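Local coordinates for Glyco_hydro_cc domain-containing protein (Pseudomonas viridiflava, PDB 6UAV), which probably hydrolyses internal linkages of beta-1,3-glucans, as an endo-beta-1,3-glucanase of glycoside hydrolase family 128, subgroup II, at residues 2-10 with 214-225; 115-123 with 153-162. All coordinates share one frame; numbering follows the deposited sequence. Where two conformers were deposited one is given.

Contact 1: residues 2-10 with 214-225; sequences KSVKRGVAY and LERRSDVFRYAW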
loop_
_atom_site.group_PDB
_atom_site.type_symbol
_atom_site.label_atom_id
_atom_site.label_comp_id
_atom_site.label_asym_id
_atom_site.label_seq_id
_atom_site.Cartn_x
_atom_site.Cartn_y
_atom_site.Cartn_z
ATOM N N LYS A 2 8.898 -14.368 -10.255
ATOM C CA LYS A 2 9.139 -13.490 -9.098
ATOM C C LYS A 2 7.896 -13.547 -8.206
ATOM O O LYS A 2 6.891 -14.222 -8.577
ATOM C CB LYS A 2 9.446 -12.076 -9.593
ATOM C CG LYS A 2 8.339 -11.530 -10.457
ATOM C CD LYS A 2 8.685 -10.186 -11.107
ATOM C CE LYS A 2 7.703 -9.840 -12.207
ATOM N NZ LYS A 2 8.090 -8.621 -12.968
ATOM N N SER A 3 7.977 -12.916 -7.045
ATOM C CA SER A 3 6.862 -12.989 -6.077
ATOM C C SER A 3 5.664 -12.203 -6.589
ATOM O O SER A 3 5.814 -10.993 -6.839
ATOM C CB SER A 3 7.242 -12.381 -4.773
ATOM O OG SER A 3 6.120 -12.514 -3.914
ATOM N N VAL A 4 4.449 -12.741 -6.595
ATOM C CA VAL A 4 3.238 -11.904 -6.892
ATOM C C VAL A 4 3.073 -10.854 -5.793
ATOM O O VAL A 4 2.411 -9.862 -6.045
ATOM C CB VAL A 4 1.951 -12.737 -7.030
ATOM C CG1 VAL A 4 1.681 -13.538 -5.767
ATOM C CG2 VAL A 4 0.719 -11.879 -7.415
ATOM N N LYS A 5 3.637 -11.063 -4.589
ATOM C CA LYS A 5 3.366 -10.109 -3.466
ATOM C C LYS A 5 4.188 -8.829 -3.624
ATOM O O LYS A 5 3.842 -7.821 -3.023
ATOM C CB LYS A 5 3.774 -10.735 -2.131
ATOM C CG LYS A 5 3.159 -12.090 -1.850
ATOM C CD LYS A 5 3.014 -12.316 -0.339
ATOM C CE LYS A 5 2.593 -13.745 0.002
ATOM N NZ LYS A 5 2.148 -13.842 1.429
ATOM N N ARG A 6 5.341 -8.907 -4.296
ATOM C CA ARG A 6 6.411 -7.908 -4.100
ATOM C C ARG A 6 6.153 -6.627 -4.888
ATOM O O ARG A 6 6.202 -6.642 -6.082
ATOM C CB ARG A 6 7.778 -8.543 -4.396
ATOM C CG ARG A 6 8.904 -7.613 -3.999
ATOM C CD ARG A 6 10.217 -8.338 -3.753
ATOM N NE ARG A 6 10.061 -9.503 -2.898
ATOM C CZ ARG A 6 10.863 -10.570 -2.872
ATOM N NH1 ARG A 6 11.995 -10.625 -3.556
ATOM N NH2 ARG A 6 10.517 -11.577 -2.104
ATOM N N GLY A 7 5.984 -5.501 -4.201
ATOM C CA GLY A 7 5.723 -4.227 -4.857
ATOM C C GLY A 7 6.569 -3.111 -4.306
ATOM O O GLY A 7 7.364 -3.288 -3.364
ATOM N N VAL A 8 6.339 -1.946 -4.882
ATOM C CA VAL A 8 6.998 -0.694 -4.443
ATOM C C VAL A 8 5.925 0.379 -4.344
ATOM O O VAL A 8 5.131 0.501 -5.260
ATOM C CB VAL A 8 8.160 -0.336 -5.401
ATOM C CG1 VAL A 8 8.897 0.896 -4.892
ATOM C CG2 VAL A 8 9.129 -1.518 -5.524
ATOM N N ALA A 9 6.040 1.228 -3.320
ATOM C CA ALA A 9 5.180 2.405 -3.102
ATOM C C ALA A 9 5.936 3.625 -3.592
ATOM O O ALA A 9 6.867 4.026 -2.897
ATOM C CB ALA A 9 4.844 2.521 -1.636
ATOM N N TYR A 10 5.765 3.997 -4.847
ATOM C CA TYR A 10 6.618 5.002 -5.518
ATOM C C TYR A 10 5.956 5.405 -6.819
ATOM O O TYR A 10 5.513 4.534 -7.534
ATOM C CB TYR A 10 8.029 4.480 -5.811
ATOM C CG TYR A 10 8.994 5.472 -6.402
ATOM C CD1 TYR A 10 9.394 6.569 -5.660
ATOM C CD2 TYR A 10 9.538 5.300 -7.658
ATOM C CE1 TYR A 10 10.296 7.474 -6.177
ATOM C CE2 TYR A 10 10.396 6.235 -8.212
ATOM C CZ TYR A 10 10.785 7.327 -7.460
ATOM O OH TYR A 10 11.685 8.275 -7.915
ATOM N N LEU A 214 6.280 -11.426 5.685
ATOM C CA LEU A 214 5.115 -11.072 4.841
ATOM C C LEU A 214 4.911 -12.148 3.771
ATOM O O LEU A 214 3.764 -12.449 3.496
ATOM C CB LEU A 214 5.287 -9.697 4.235
ATOM C CG LEU A 214 5.284 -8.543 5.230
ATOM C CD1 LEU A 214 5.692 -7.253 4.516
ATOM C CD2 LEU A 214 3.920 -8.345 5.941
ATOM N N GLU A 215 5.991 -12.696 3.224
ATOM C CA GLU A 215 5.932 -13.795 2.250
ATOM C C GLU A 215 5.278 -15.014 2.921
ATOM O O GLU A 215 4.533 -15.722 2.237
ATOM C CB GLU A 215 7.326 -14.096 1.713
ATOM C CG GLU A 215 7.803 -13.080 0.666
ATOM C CD GLU A 215 7.103 -13.135 -0.678
ATOM O OE1 GLU A 215 6.433 -14.194 -0.964
ATOM O OE2 GLU A 215 7.286 -12.169 -1.459
ATOM N N ARG A 216 5.616 -15.286 4.188
ATOM C CA ARG A 216 5.168 -16.516 4.882
ATOM C C ARG A 216 3.747 -16.355 5.405
ATOM O O ARG A 216 3.150 -17.372 5.599
ATOM C CB ARG A 216 6.165 -16.983 5.953
ATOM C CG ARG A 216 7.484 -17.376 5.295
ATOM C CD ARG A 216 8.515 -17.957 6.242
ATOM N NE ARG A 216 9.692 -18.393 5.476
ATOM C CZ ARG A 216 10.828 -18.731 6.065
ATOM N NH1 ARG A 216 10.893 -18.688 7.388
ATOM N NH2 ARG A 216 11.871 -19.093 5.344
ATOM N N ARG A 217 3.205 -15.151 5.566
ATOM C CA ARG A 217 1.809 -14.997 6.042
ATOM C C ARG A 217 0.819 -15.247 4.903
ATOM O O ARG A 217 0.819 -14.466 3.905
ATOM C CB ARG A 217 1.581 -13.597 6.587
ATOM C CG ARG A 217 2.140 -13.370 7.961
ATOM C CD ARG A 217 1.714 -12.007 8.471
ATOM N NE ARG A 217 0.389 -11.997 9.035
ATOM C CZ ARG A 217 0.079 -12.009 10.334
ATOM N NH1 ARG A 217 1.028 -11.961 11.274
ATOM N NH2 ARG A 217 -1.188 -11.886 10.656
ATOM N N SER A 218 -0.057 -16.244 5.093
ATOM C CA SER A 218 -1.124 -16.593 4.120
ATOM C C SER A 218 -2.140 -15.469 4.084
ATOM O O SER A 218 -2.766 -15.365 3.001
ATOM C CB SER A 218 -1.800 -17.901 4.415
ATOM O OG SER A 218 -2.296 -17.909 5.739
ATOM N N ASP A 219 -2.200 -14.582 5.102
ATOM C CA ASP A 219 -3.229 -13.485 5.093
ATOM C C ASP A 219 -2.657 -12.190 4.525
ATOM O O ASP A 219 -3.274 -11.114 4.652
ATOM C CB ASP A 219 -3.866 -13.257 6.466
ATOM C CG ASP A 219 -2.895 -12.720 7.496
ATOM O OD1 ASP A 219 -1.654 -12.720 7.180
ATOM O OD2 ASP A 219 -3.334 -12.370 8.599
ATOM N N VAL A 220 -1.465 -12.246 3.925
ATOM C CA VAL A 220 -0.876 -11.044 3.259
ATOM C C VAL A 220 -0.767 -11.322 1.770
ATOM O O VAL A 220 -0.045 -12.288 1.401
ATOM C CB VAL A 220 0.498 -10.673 3.822
ATOM C CG1 VAL A 220 1.140 -9.603 2.952
ATOM C CG2 VAL A 220 0.435 -10.220 5.291
ATOM N N PHE A 221 -1.545 -10.629 0.949
ATOM C CA PHE A 221 -1.588 -10.874 -0.508
ATOM C C PHE A 221 -0.497 -10.088 -1.223
ATOM O O PHE A 221 0.044 -10.614 -2.158
ATOM C CB PHE A 221 -2.954 -10.459 -1.074
ATOM C CG PHE A 221 -3.115 -10.708 -2.552
ATOM C CD1 PHE A 221 -3.372 -11.988 -3.027
ATOM C CD2 PHE A 221 -2.957 -9.683 -3.484
ATOM C CE1 PHE A 221 -3.498 -12.224 -4.399
ATOM C CE2 PHE A 221 -3.124 -9.921 -4.846
ATOM C CZ PHE A 221 -3.376 -11.194 -5.302
ATOM N N ARG A 222 -0.193 -8.870 -0.781
ATOM C CA ARG A 222 0.772 -8.007 -1.470
ATOM C C ARG A 222 1.369 -7.057 -0.431
ATOM O O ARG A 222 0.747 -6.813 0.661
ATOM C CB ARG A 222 0.137 -7.228 -2.628
ATOM C CG ARG A 222 0.099 -7.996 -3.946
ATOM C CD ARG A 222 -0.351 -7.265 -5.194
ATOM N NE ARG A 222 0.140 -7.927 -6.408
ATOM C CZ ARG A 222 -0.062 -7.478 -7.645
ATOM N NH1 ARG A 222 -0.809 -6.398 -7.848
ATOM N NH2 ARG A 222 0.518 -8.092 -8.662
ATOM N N TYR A 223 2.580 -6.637 -0.706
ATOM C CA TYR A 223 3.245 -5.607 0.102
ATOM C C TYR A 223 4.011 -4.679 -0.829
ATOM O O TYR A 223 4.364 -5.058 -1.917
ATOM C CB TYR A 223 4.162 -6.217 1.179
ATOM C CG TYR A 223 5.177 -7.211 0.678
ATOM C CD1 TYR A 223 6.357 -6.792 0.093
ATOM C CD2 TYR A 223 4.939 -8.561 0.721
ATOM C CE1 TYR A 223 7.333 -7.672 -0.324
ATOM C CE2 TYR A 223 5.866 -9.462 0.227
ATOM C CZ TYR A 223 7.040 -9.019 -0.352
ATOM O OH TYR A 223 7.980 -9.856 -0.876
ATOM N N ALA A 224 4.313 -3.502 -0.306
ATOM C CA ALA A 224 5.049 -2.513 -1.072
ATOM C C ALA A 224 6.008 -1.773 -0.167
ATOM O O ALA A 224 5.588 -1.140 0.811
ATOM C CB ALA A 224 4.083 -1.574 -1.703
ATOM N N TRP A 225 7.266 -1.840 -0.570
ATOM C CA TRP A 225 8.349 -1.149 0.153
ATOM C C TRP A 225 8.265 0.358 -0.081
ATOM O O TRP A 225 8.112 0.818 -1.258
ATOM C CB TRP A 225 9.715 -1.723 -0.250
ATOM C CG TRP A 225 10.864 -1.118 0.490
ATOM C CD1 TRP A 225 11.613 -0.032 0.148
ATOM C CD2 TRP A 225 11.340 -1.548 1.768
ATOM N NE1 TRP A 225 12.551 0.231 1.113
ATOM C CE2 TRP A 225 12.419 -0.710 2.116
ATOM C CE3 TRP A 225 10.997 -2.608 2.603
ATOM C CZ2 TRP A 225 13.070 -0.826 3.344
ATOM C CZ3 TRP A 225 11.706 -2.780 3.774
ATOM C CH2 TRP A 225 12.707 -1.886 4.147
#
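Lys5 plugs its ammonium into the turn between helix 200-216 and strand 220-225. Extended beyond CG, it bonds through NZ to Val220 O at 2.7 Å, to Leu214 O at 3.0 Å, in that carbonyl's plane, and to Glu215 O at 3.1 Å from above the peptide. Leu214 O and Glu215 O belong to the helix's C-terminal end, where the lysine charge would probably meet the negative end of the helix dipole; Val220 O comes from the strand that follows.

Beside it, the Tyr223 ring stands with Lys5 O over the centre of one face, while Lys5 CB touches Tyr223 CE2 at 3.4 Å. With chi1 at 53° the ring leans back over its own backbone toward Arg6, whose NE donates to Tyr223 OH at 2.9 Å, nearly in the guanidinium plane. Glu215 OE2 takes Ser3 OG (2.7 Å, on its syn lone pair), a weak, salt-bridging bond from Arg6 NH2 and, within its own segment, a very short one from Tyr223 OH. Leu256 O and Pro257 O also hold the Arg6 guanidinium.

Val4, by contrast, is exposed, Val4 CG2 only brushing the Arg222 guanidinium, although Arg222 NE holds Val4 O at 3.0 Å and Arg222 NH2 pairs with Asp51. Parallel strands 6-9 and 220-225 bond in register, Arg6 beside Tyr223. Helices 200-216 and 248-255 cover the Tyr223 and Trp225 face, and Trp27 and Tyr29 of strand 27-29 pack against Ala224.

Contact 2: residues 115-123 with 153-162; sequences KLVGPAMNW and QIDYLAFHWY. With GOL (glycerol), chain E.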
loop_
_atom_site.group_PDB
_atom_site.type_symbol
_atom_site.label_atom_id
_atom_site.label_comp_id
_atom_site.label_asym_id
_atom_site.label_seq_id
_atom_site.Cartn_x
_atom_site.Cartn_y
_atom_site.Cartn_z
ATOM N N LYS A 115 -11.783 -5.421 -6.475
ATOM C CA LYS A 115 -11.912 -5.697 -5.019
ATOM C C LYS A 115 -11.433 -4.433 -4.318
ATOM O O LYS A 115 -10.525 -3.704 -4.887
ATOM C CB LYS A 115 -11.047 -6.880 -4.648
ATOM C CG LYS A 115 -11.445 -8.228 -5.198
ATOM C CD LYS A 115 -12.790 -8.659 -4.894
ATOM C CE LYS A 115 -13.085 -10.014 -5.493
ATOM N NZ LYS A 115 -14.512 -10.351 -5.298
ATOM N N LEU A 116 -12.008 -4.123 -3.188
ATOM C CA LEU A 116 -11.622 -2.918 -2.448
ATOM C C LEU A 116 -10.537 -3.315 -1.444
ATOM O O LEU A 116 -10.774 -4.163 -0.607
ATOM C CB LEU A 116 -12.836 -2.334 -1.768
ATOM C CG LEU A 116 -13.969 -1.878 -2.676
ATOM C CD1 LEU A 116 -15.074 -1.286 -1.815
ATOM C CD2 LEU A 116 -13.513 -0.816 -3.693
ATOM N N VAL A 117 -9.401 -2.617 -1.499
ATOM C CA VAL A 117 -8.243 -2.823 -0.608
ATOM C C VAL A 117 -8.075 -1.571 0.237
ATOM O O VAL A 117 -7.515 -0.583 -0.226
ATOM C CB VAL A 117 -7.012 -3.173 -1.437
ATOM C CG1 VAL A 117 -5.807 -3.397 -0.524
ATOM C CG2 VAL A 117 -7.272 -4.398 -2.308
ATOM N N GLY A 118 -8.469 -1.629 1.489
ATOM C CA GLY A 118 -8.354 -0.451 2.354
ATOM C C GLY A 118 -9.480 -0.471 3.377
ATOM O O GLY A 118 -10.244 -1.417 3.414
ATOM N N PRO A 119 -9.641 0.573 4.196
ATOM C CA PRO A 119 -8.725 1.693 4.260
ATOM C C PRO A 119 -7.300 1.252 4.647
ATOM O O PRO A 119 -7.143 0.242 5.284
ATOM C CB PRO A 119 -9.376 2.607 5.322
ATOM C CG PRO A 119 -10.779 2.183 5.344
ATOM C CD PRO A 119 -10.717 0.689 5.166
ATOM N N ALA A 120 -6.337 2.094 4.312
ATOM C CA ALA A 120 -4.906 1.879 4.659
ATOM C C ALA A 120 -4.644 2.526 5.996
ATOM O O ALA A 120 -4.652 3.784 6.099
ATOM C CB ALA A 120 -4.005 2.426 3.590
ATOM N N MET A 121 -4.469 1.685 7.016
ATOM C CA MET A 121 -4.313 2.112 8.400
ATOM C C MET A 121 -2.837 2.232 8.793
ATOM O O MET A 121 -1.944 1.659 8.151
ATOM C CB MET A 121 -5.065 1.153 9.329
ATOM C CG MET A 121 -6.565 1.000 8.963
ATOM S SD MET A 121 -7.486 2.589 8.816
ATOM C CE MET A 121 -7.373 3.171 10.504
ATOM N N ASN A 122 -2.651 3.031 9.837
ATOM C CA ASN A 122 -1.363 3.192 10.551
ATOM C C ASN A 122 -1.711 3.627 11.987
ATOM O O ASN A 122 -2.926 3.791 12.307
ATOM C CB ASN A 122 -0.469 4.165 9.755
ATOM C CG ASN A 122 1.017 4.200 10.097
ATOM O OD1 ASN A 122 1.469 3.717 11.158
ATOM N ND2 ASN A 122 1.773 4.746 9.162
ATOM N N TRP A 123 -0.708 3.848 12.838
ATOM C CA TRP A 123 -0.931 4.512 14.132
ATOM C C TRP A 123 -1.085 5.973 13.854
ATOM O O TRP A 123 -0.254 6.480 13.106
ATOM C CB TRP A 123 0.203 4.238 15.124
ATOM C CG TRP A 123 -0.278 4.493 16.514
ATOM C CD1 TRP A 123 -0.181 5.610 17.272
ATOM C CD2 TRP A 123 -1.083 3.568 17.240
ATOM N NE1 TRP A 123 -0.869 5.432 18.439
ATOM C CE2 TRP A 123 -1.435 4.181 18.444
ATOM C CE3 TRP A 123 -1.464 2.251 16.967
ATOM C CZ2 TRP A 123 -2.174 3.517 19.416
ATOM C CZ3 TRP A 123 -2.154 1.583 17.944
ATOM C CH2 TRP A 123 -2.561 2.231 19.104
ATOM N N GLN A 153 -18.259 -3.254 2.582
ATOM C CA GLN A 153 -17.490 -4.230 1.776
ATOM C C GLN A 153 -16.003 -3.945 1.969
ATOM O O GLN A 153 -15.561 -2.848 1.632
ATOM C CB GLN A 153 -17.816 -4.022 0.307
ATOM C CG GLN A 153 -17.085 -5.020 -0.611
ATOM C CD GLN A 153 -17.266 -4.640 -2.070
ATOM O OE1 GLN A 153 -18.299 -4.067 -2.420
ATOM N NE2 GLN A 153 -16.279 -4.932 -2.919
ATOM N N ILE A 154 -15.286 -4.890 2.530
ATOM C CA ILE A 154 -13.814 -4.797 2.675
ATOM C C ILE A 154 -13.294 -6.120 2.170
ATOM O O ILE A 154 -13.553 -7.147 2.799
ATOM C CB ILE A 154 -13.364 -4.481 4.108
ATOM C CG1 ILE A 154 -13.837 -3.100 4.599
ATOM C CG2 ILE A 154 -11.816 -4.550 4.142
ATOM C CD1 ILE A 154 -13.436 -2.844 6.036
ATOM N N ASP A 155 -12.642 -6.109 1.022
ATOM C CA ASP A 155 -12.052 -7.344 0.452
ATOM C C ASP A 155 -10.704 -7.602 1.152
ATOM O O ASP A 155 -10.454 -8.789 1.554
ATOM C CB ASP A 155 -12.009 -7.257 -1.069
ATOM C CG ASP A 155 -13.390 -7.140 -1.677
ATOM O OD1 ASP A 155 -14.199 -8.149 -1.532
ATOM O OD2 ASP A 155 -13.710 -6.010 -2.181
ATOM N N TYR A 156 -9.914 -6.553 1.343
ATOM C CA TYR A 156 -8.616 -6.619 2.067
ATOM C C TYR A 156 -8.534 -5.352 2.858
ATOM O O TYR A 156 -8.854 -4.317 2.269
ATOM C CB TYR A 156 -7.402 -6.620 1.120
ATOM C CG TYR A 156 -7.321 -7.868 0.305
ATOM C CD1 TYR A 156 -8.125 -8.065 -0.785
ATOM C CD2 TYR A 156 -6.461 -8.877 0.689
ATOM C CE1 TYR A 156 -8.081 -9.261 -1.474
ATOM C CE2 TYR A 156 -6.394 -10.059 -0.021
ATOM C CZ TYR A 156 -7.199 -10.241 -1.110
ATOM O OH TYR A 156 -7.127 -11.464 -1.730
ATOM N N LEU A 157 -8.029 -5.428 4.074
ATOM C CA LEU A 157 -7.573 -4.212 4.776
ATOM C C LEU A 157 -6.185 -3.852 4.241
ATOM O O LEU A 157 -5.488 -4.712 3.679
ATOM C CB LEU A 157 -7.525 -4.444 6.277
ATOM C CG LEU A 157 -8.895 -4.400 6.971
ATOM C CD1 LEU A 157 -8.744 -4.872 8.414
ATOM C CD2 LEU A 157 -9.515 -2.987 6.930
ATOM N N ALA A 158 -5.768 -2.611 4.421
ATOM C CA ALA A 158 -4.401 -2.208 4.047
ATOM C C ALA A 158 -3.742 -1.659 5.305
ATOM O O ALA A 158 -4.428 -1.162 6.197
ATOM C CB ALA A 158 -4.331 -1.296 2.851
ATOM N N PHE A 159 -2.417 -1.748 5.344
ATOM C CA PHE A 159 -1.671 -1.326 6.526
ATOM C C PHE A 159 -0.335 -0.742 6.087
ATOM O O PHE A 159 0.252 -1.208 5.120
ATOM C CB PHE A 159 -1.510 -2.527 7.458
ATOM C CG PHE A 159 -1.140 -2.088 8.851
ATOM C CD1 PHE A 159 -1.993 -1.275 9.562
ATOM C CD2 PHE A 159 0.055 -2.436 9.437
ATOM C CE1 PHE A 159 -1.663 -0.809 10.823
ATOM C CE2 PHE A 159 0.379 -1.965 10.695
ATOM C CZ PHE A 159 -0.479 -1.157 11.380
ATOM N N HIS A 160 0.122 0.272 6.813
ATOM C CA HIS A 160 1.440 0.892 6.696
ATOM C C HIS A 160 2.148 0.792 8.039
ATOM O O HIS A 160 1.501 0.968 9.079
ATOM C CB HIS A 160 1.269 2.406 6.389
ATOM C CG HIS A 160 0.532 2.698 5.117
ATOM N ND1 HIS A 160 0.178 3.989 4.791
ATOM C CD2 HIS A 160 0.178 1.903 4.096
ATOM C CE1 HIS A 160 -0.382 3.980 3.572
ATOM N NE2 HIS A 160 -0.401 2.682 3.121
ATOM N N TRP A 161 3.453 0.533 8.022
ATOM C CA TRP A 161 4.189 0.400 9.288
ATOM C C TRP A 161 5.671 0.680 9.023
ATOM O O TRP A 161 6.227 0.105 8.088
ATOM C CB TRP A 161 3.957 -0.975 9.890
ATOM C CG TRP A 161 4.250 -0.966 11.348
ATOM C CD1 TRP A 161 5.299 -1.596 11.991
ATOM C CD2 TRP A 161 3.480 -0.298 12.358
ATOM N NE1 TRP A 161 5.218 -1.349 13.329
ATOM C CE2 TRP A 161 4.117 -0.564 13.588
ATOM C CE3 TRP A 161 2.293 0.459 12.345
ATOM C CZ2 TRP A 161 3.640 -0.041 14.779
ATOM C CZ3 TRP A 161 1.836 0.989 13.530
ATOM C CH2 TRP A 161 2.489 0.711 14.738
ATOM N N TYR A 162 6.238 1.546 9.858
ATOM C CA TYR A 162 7.638 2.029 9.764
ATOM C C TYR A 162 8.475 1.688 11.013
ATOM O O TYR A 162 9.376 2.422 11.399
ATOM C CB TYR A 162 7.580 3.536 9.502
ATOM C CG TYR A 162 7.140 3.853 8.099
ATOM C CD1 TYR A 162 5.789 3.884 7.777
ATOM C CD2 TYR A 162 8.061 4.009 7.070
ATOM C CE1 TYR A 162 5.368 4.190 6.491
ATOM C CE2 TYR A 162 7.664 4.303 5.777
ATOM C CZ TYR A 162 6.308 4.380 5.487
ATOM O OH TYR A 162 5.940 4.690 4.215
HETATM C C1 GOL E . 4.563 3.856 15.113
HETATM O O1 GOL E . 3.873 4.750 16.002
HETATM C C2 GOL E . 4.165 4.088 13.662
HETATM O O2 GOL E . 4.405 5.458 13.350
HETATM C C3 GOL E . 4.862 3.194 12.639
HETATM O O3 GOL E . 4.277 3.294 11.332
HETATM O O HOH W 1 -16.167 -8.458 -3.115
#
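Asp155 OD2 takes two N-H groups: Leu116 N on its anti side at 2.7 Å, nearly straight at 168°, and Gln153 NE2 on its syn lone pair at 2.9 Å. Across the same carboxylate lies Lys115, its CD 3.6 Å from Asp155 CG, with a water bridging OD1 to NZ, weakly at the lysine.

From here the parallel backbone bonds run on through Gly118 N to Tyr156 O, 2.8 Å, and His160 N to Met121 O, also 2.8 Å. Between Val117 and Ala120 the register slips by one, a beta bulge in the stretch that holds Gly118 and the cis peptide before Pro119.

Ala120 CB meets Ala158 CB on the face that carries Val117 and Tyr156, and lies 3.6 Å from His160 NE2, whose ring is held by Glu84 and Thr183. On the other face Met121 CB packs against Phe159 CD1.

At the C-terminal ends Asn122 OD1 and Tyr162 N grip glycerol O3, and glycerol C3 lies over one face of the Trp161 ring, off toward its rim. These are adjacent strands of a beta-alpha-beta crossover in a TIM barrel; such barrels carry their active site at this end, consistent with the glycerol, probably from the crystallisation liquor, resting on Trp161.

In the fold
From the N terminus the chain enters the barrel through strand 6-9, whose partner strand 220-225 arrives only after more than 200 residues. Contact 1 therefore closes the long loop, joining the first and last strands of the eight and sealing the cylinder. Nested within it, contact 2 closes a short loop: strand 115-121 leads through helix 132-146 to its neighbour, strand 156-161. Strand 180-185 then lies between strands 156-161 and 220-225 in the sheet. The contact centres are about 13 Å apart, yet they touch, Phe221 CB packing on Tyr156 CE2 at 3.6 Å. Contact 1 thus ties the first strand to the eighth, contact 2 the fifth to the sixth.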